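Local coordinates for Rho guanyl nucleotide exchange factor (Rom2), putative (Aspergillus fumigatus Af293, PDB 5O51), which probably acts as a guanine nucleotide exchange factor for Rho GTPases, and is represented here by its CNH domain, a seven-bladed beta-propeller of the WD-40 kind, at residues D69-E72 with E73-L76; H184-R187 with S188-C191. One frame throughout, in Å; residues are numbered along the deposited sequence.

Contact 1 (D69-E72 with E73-L76); sequences DTLE and EYQL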
loop_
_atom_site.group_PDB
_atom_site.type_symbol
_atom_site.label_atom_id
_atom_site.label_comp_id
_atom_site.label_asym_id
_atom_site.label_seq_id
_atom_site.Cartn_x
_atom_site.Cartn_y
_atom_site.Cartn_z
ATOM N N ASP A 69 6.848 0.124 -6.506
ATOM C CA ASP A 69 7.595 0.647 -5.348
ATOM C C ASP A 69 9.083 0.760 -5.705
ATOM O O ASP A 69 9.483 0.494 -6.887
ATOM C CB ASP A 69 7.422 -0.286 -4.161
ATOM C CG ASP A 69 7.467 0.449 -2.786
ATOM O OD1 ASP A 69 7.993 1.597 -2.658
ATOM O OD2 ASP A 69 6.971 -0.168 -1.837
ATOM N N THR A 70 9.883 1.204 -4.730
ATOM C CA THR A 70 11.365 1.346 -4.854
ATOM C C THR A 70 12.096 0.742 -3.661
ATOM O O THR A 70 11.490 0.606 -2.632
ATOM C CB THR A 70 11.845 2.816 -4.844
ATOM O OG1 THR A 70 11.233 3.510 -3.746
ATOM C CG2 THR A 70 11.547 3.523 -6.167
ATOM N N LEU A 71 13.387 0.392 -3.835
ATOM C CA LEU A 71 14.412 0.262 -2.750
ATOM C C LEU A 71 15.456 1.295 -3.032
ATOM O O LEU A 71 16.353 1.059 -3.826
ATOM C CB LEU A 71 15.131 -1.088 -2.810
ATOM C CG LEU A 71 14.558 -2.275 -2.057
ATOM C CD1 LEU A 71 13.244 -2.592 -2.693
ATOM C CD2 LEU A 71 15.493 -3.501 -2.110
ATOM N N GLU A 72 15.361 2.456 -2.419
ATOM C CA GLU A 72 16.145 3.611 -2.880
ATOM C C GLU A 72 17.646 3.413 -2.565
ATOM O O GLU A 72 18.520 3.902 -3.310
ATOM C CB GLU A 72 15.566 4.927 -2.284
ATOM C CG GLU A 72 15.963 6.222 -3.007
ATOM C CD GLU A 72 14.869 6.828 -3.920
ATOM O OE1 GLU A 72 14.420 6.140 -4.846
ATOM O OE2 GLU A 72 14.490 8.019 -3.752
ATOM N N GLU A 73 17.912 2.638 -1.517
ATOM C CA GLU A 73 19.267 2.358 -1.044
ATOM C C GLU A 73 20.057 1.545 -2.071
ATOM O O GLU A 73 21.286 1.745 -2.178
ATOM C CB GLU A 73 19.223 1.641 0.329
ATOM C CG GLU A 73 20.560 1.190 0.899
ATOM C CD GLU A 73 21.472 2.345 1.305
ATOM O OE1 GLU A 73 21.091 3.128 2.204
ATOM O OE2 GLU A 73 22.580 2.461 0.739
ATOM N N TYR A 74 19.334 0.651 -2.781
ATOM C CA TYR A 74 19.870 -0.232 -3.837
ATOM C C TYR A 74 19.546 0.226 -5.259
ATOM O O TYR A 74 19.759 -0.505 -6.229
ATOM C CB TYR A 74 19.313 -1.630 -3.622
ATOM C CG TYR A 74 19.891 -2.191 -2.387
ATOM C CD1 TYR A 74 19.329 -1.931 -1.153
ATOM C CD2 TYR A 74 21.073 -2.917 -2.436
ATOM C CE1 TYR A 74 19.909 -2.419 0.009
ATOM C CE2 TYR A 74 21.662 -3.415 -1.292
ATOM C CZ TYR A 74 21.076 -3.169 -0.067
ATOM O OH TYR A 74 21.650 -3.679 1.074
ATOM N N GLN A 75 18.991 1.425 -5.376
ATOM C CA GLN A 75 18.607 1.990 -6.660
ATOM C C GLN A 75 17.818 0.974 -7.536
ATOM O O GLN A 75 18.114 0.815 -8.713
ATOM C CB GLN A 75 19.849 2.547 -7.351
ATOM C CG GLN A 75 20.494 3.755 -6.604
ATOM C CD GLN A 75 19.587 4.995 -6.671
ATOM O OE1 GLN A 75 19.498 5.695 -7.712
ATOM N NE2 GLN A 75 18.844 5.222 -5.593
ATOM N N LEU A 76 16.817 0.324 -6.924
ATOM C CA LEU A 76 15.916 -0.614 -7.623
ATOM C C LEU A 76 14.478 -0.097 -7.688
ATOM O O LEU A 76 13.875 0.355 -6.655
ATOM C CB LEU A 76 15.925 -2.011 -6.981
ATOM C CG LEU A 76 17.239 -2.773 -7.017
ATOM C CD1 LEU A 76 17.078 -4.136 -6.355
ATOM C CD2 LEU A 76 17.785 -2.920 -8.411
#

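Contact 2 (H184-R187 with S188-C191); sequences HFLR and STLC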
loop_
_atom_site.group_PDB
_atom_site.type_symbol
_atom_site.label_atom_id
_atom_site.label_comp_id
_atom_site.label_asym_id
_atom_site.label_seq_id
_atom_site.Cartn_x
_atom_site.Cartn_y
_atom_site.Cartn_z
ATOM N N HIS A 184 2.590 -6.773 6.677
ATOM C CA HIS A 184 3.264 -5.713 7.442
ATOM C C HIS A 184 4.511 -6.263 8.124
ATOM O O HIS A 184 4.526 -7.405 8.601
ATOM C CB HIS A 184 2.292 -5.109 8.497
ATOM C CG HIS A 184 1.013 -4.617 7.889
ATOM N ND1 HIS A 184 0.871 -3.335 7.408
ATOM C CD2 HIS A 184 -0.124 -5.272 7.561
ATOM C CE1 HIS A 184 -0.312 -3.213 6.846
ATOM N NE2 HIS A 184 -0.934 -4.377 6.918
ATOM N N PHE A 185 5.573 -5.475 8.106
ATOM C CA PHE A 185 6.804 -5.804 8.831
ATOM C C PHE A 185 6.676 -5.277 10.233
ATOM O O PHE A 185 6.483 -4.071 10.391
ATOM C CB PHE A 185 7.978 -5.143 8.150
ATOM C CG PHE A 185 8.324 -5.782 6.840
ATOM C CD1 PHE A 185 9.055 -6.982 6.806
ATOM C CD2 PHE A 185 7.891 -5.217 5.644
ATOM C CE1 PHE A 185 9.388 -7.565 5.589
ATOM C CE2 PHE A 185 8.206 -5.796 4.434
ATOM C CZ PHE A 185 8.957 -6.965 4.399
ATOM N N LEU A 186 6.720 -6.184 11.218
ATOM C CA LEU A 186 6.783 -5.825 12.644
ATOM C C LEU A 186 8.050 -6.390 13.260
ATOM O O LEU A 186 8.033 -7.536 13.724
ATOM C CB LEU A 186 5.633 -6.440 13.401
ATOM C CG LEU A 186 4.248 -5.882 13.215
ATOM C CD1 LEU A 186 3.287 -6.824 13.954
ATOM C CD2 LEU A 186 4.202 -4.426 13.716
ATOM N N ARG A 187 9.128 -5.597 13.235
ATOM C CA ARG A 187 10.440 -5.942 13.831
ATOM C C ARG A 187 10.659 -7.418 14.197
ATOM O O ARG A 187 10.317 -7.845 15.306
ATOM C CB ARG A 187 10.679 -5.090 15.076
ATOM C CG ARG A 187 9.538 -5.099 16.085
ATOM C CD ARG A 187 9.905 -4.305 17.329
ATOM N NE ARG A 187 10.403 -5.150 18.404
ATOM C CZ ARG A 187 10.402 -4.833 19.704
ATOM N NH1 ARG A 187 9.952 -3.654 20.150
ATOM N NH2 ARG A 187 10.869 -5.715 20.578
ATOM N N SER A 188 11.205 -8.172 13.242
ATOM C CA SER A 188 11.573 -9.600 13.377
ATOM C C SER A 188 10.467 -10.521 12.958
ATOM O O SER A 188 10.678 -11.738 12.866
ATOM C CB SER A 188 12.050 -10.014 14.787
ATOM O OG SER A 188 13.090 -9.180 15.255
ATOM N N THR A 189 9.294 -9.967 12.687
ATOM C CA THR A 189 8.195 -10.785 12.267
ATOM C C THR A 189 7.407 -10.150 11.141
ATOM O O THR A 189 7.394 -8.916 11.013
ATOM C CB THR A 189 7.279 -11.056 13.457
ATOM O OG1 THR A 189 6.472 -12.176 13.145
ATOM C CG2 THR A 189 6.373 -9.895 13.754
ATOM N N LEU A 190 6.734 -11.006 10.371
ATOM C CA LEU A 190 5.696 -10.590 9.422
ATOM C C LEU A 190 4.284 -10.781 9.996
ATOM O O LEU A 190 3.958 -11.877 10.463
ATOM C CB LEU A 190 5.754 -11.402 8.151
ATOM C CG LEU A 190 7.039 -11.427 7.343
ATOM C CD1 LEU A 190 6.781 -12.371 6.179
ATOM C CD2 LEU A 190 7.488 -10.071 6.857
ATOM N N CYS A 191 3.466 -9.718 9.928
ATOM C CA CYS A 191 2.050 -9.763 10.304
ATOM C C CYS A 191 1.199 -9.760 9.020
ATOM O O CYS A 191 1.224 -8.786 8.219
ATOM C CB CYS A 191 1.693 -8.577 11.191
ATOM S SG CYS A 191 0.081 -8.714 11.978
#

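Contact 1 (D69-E72 with E73-L76)
A G1 beta bulge closes this hairpin, with Q75 and L76 both set against L71. The turn joins strand 65-71 to strand 76-81, the first two strands of one propeller blade. L71 and L76 form an antiparallel hydrogen-bonded pair. L71 N gives a bond to L76 O at 2.9 Å, and L76 N returns one to L71 O at 3.2 Å. Y74 N adds a weak bond to the same L71 O. E72 and E73 both have helix-like backbone angles. Q75 is left-handed (phi 47°, psi 48°), which brings the chain back into line with the strand.

The distinctive side-chain contact is made by Q75. Its chain is folded, with CG beside its own backbone N (chi1 -65°) and a further bend at chi2. The amide is thereby turned back over the turn. Q75 NE2 meets E72 O at 2.7 Å, in the carbonyl plane and on a lone pair. E72 O also lies almost in the Q75 amide plane. Q75 N also reaches E72 O, in a weak bond of 3.3 Å.

The apolar contacts are lighter. L71 CB and L76 CB are 4.3 Å apart on one face of the sheet. L71 CD2 approaches the Y74 ring obliquely, 4.3 Å from Y74 CD1. The L71 side chain also touches A118 of strand 115-120, and the Y74 ring meets the H125 ring at a steep angle. On the strand, D69 OD1 takes T70 N at 2.8 Å.

Q75 thus holds E72 O with two N-H groups, firmly through its side chain and weakly through its backbone. The in-plane amide bond helps to set the rotation of the Q75 amide and ties the turn to itself.

Contact 2 (H184-R187 with S188-C191)
F185 and L190 pack side by side, pointing the same way, on the tight side of this hairpin. L190 CD2 comes within 3.4 Å of F185 CE1, and approaches the ring obliquely. Both side chains also touch C128 of strand 125-132, so this face of the hairpin is set against the neighbouring blade.

The other face carries H184, L186, T189 and C191. L186 reaches across diagonally: L186 CD1 lies 3.6 Å from C191 CB. An extended end (chi2 172°) carries this methyl toward the cysteine. T189 CG2 lies against L186, but its modelled place is doubtful. T189 OG1 is turned anti to its backbone N (chi1 -162°) and bonds V201 O on the next strand, 197-202. H184 and C191 both touch I233 of strand 230-236. The H184 ring presents its edge to C191 O, with H184 CD2 at 3.8 Å, and its NE2 has weak bonds to S182 OG and I231 O.

The two arms, strands 180-186 and 189-194, form an antiparallel hairpin at the start of a beta-propeller blade. H184 pairs with C191 and L186 with T189 as hydrogen-bonded pairs, while F185 and L190 make the non-hydrogen-bonded pair between them. C191 N bonds H184 O at 2.9 Å, in the carbonyl plane. H184 N answers to C191 O at 2.9 Å. L186 N meets T189 O at 2.8 Å, nearly in line with the carbonyl bond.

Beyond L186 and T189 the contact becomes loose. R187 and S188 form a two-residue turn, and both are exposed. S188 has a left-handed backbone. The R187 side chain leads away from the second arm, and only its CB stays near S188.

Overall arrangement
From the N terminus, strand 8-12 joins the last blade beside strand 327-333, closing the propeller ring. The chain then builds blade 22-61 and enters blade 65-110, where contact 1 closes the turn between the first two strands. Blade 115-176 follows. Contact 2 then closes the equivalent turn of blade 180-210. The contacts are in series and neither encloses nor crosses the other. Their centres are about 20 Å apart, and their nearest atoms about 9 Å apart, without touching. Both meet the blade between them: contact 1 at strands 115-120 and 125-132, contact 2 at strand 125-132. Contact 2 also reaches strand 230-236 of the following blade.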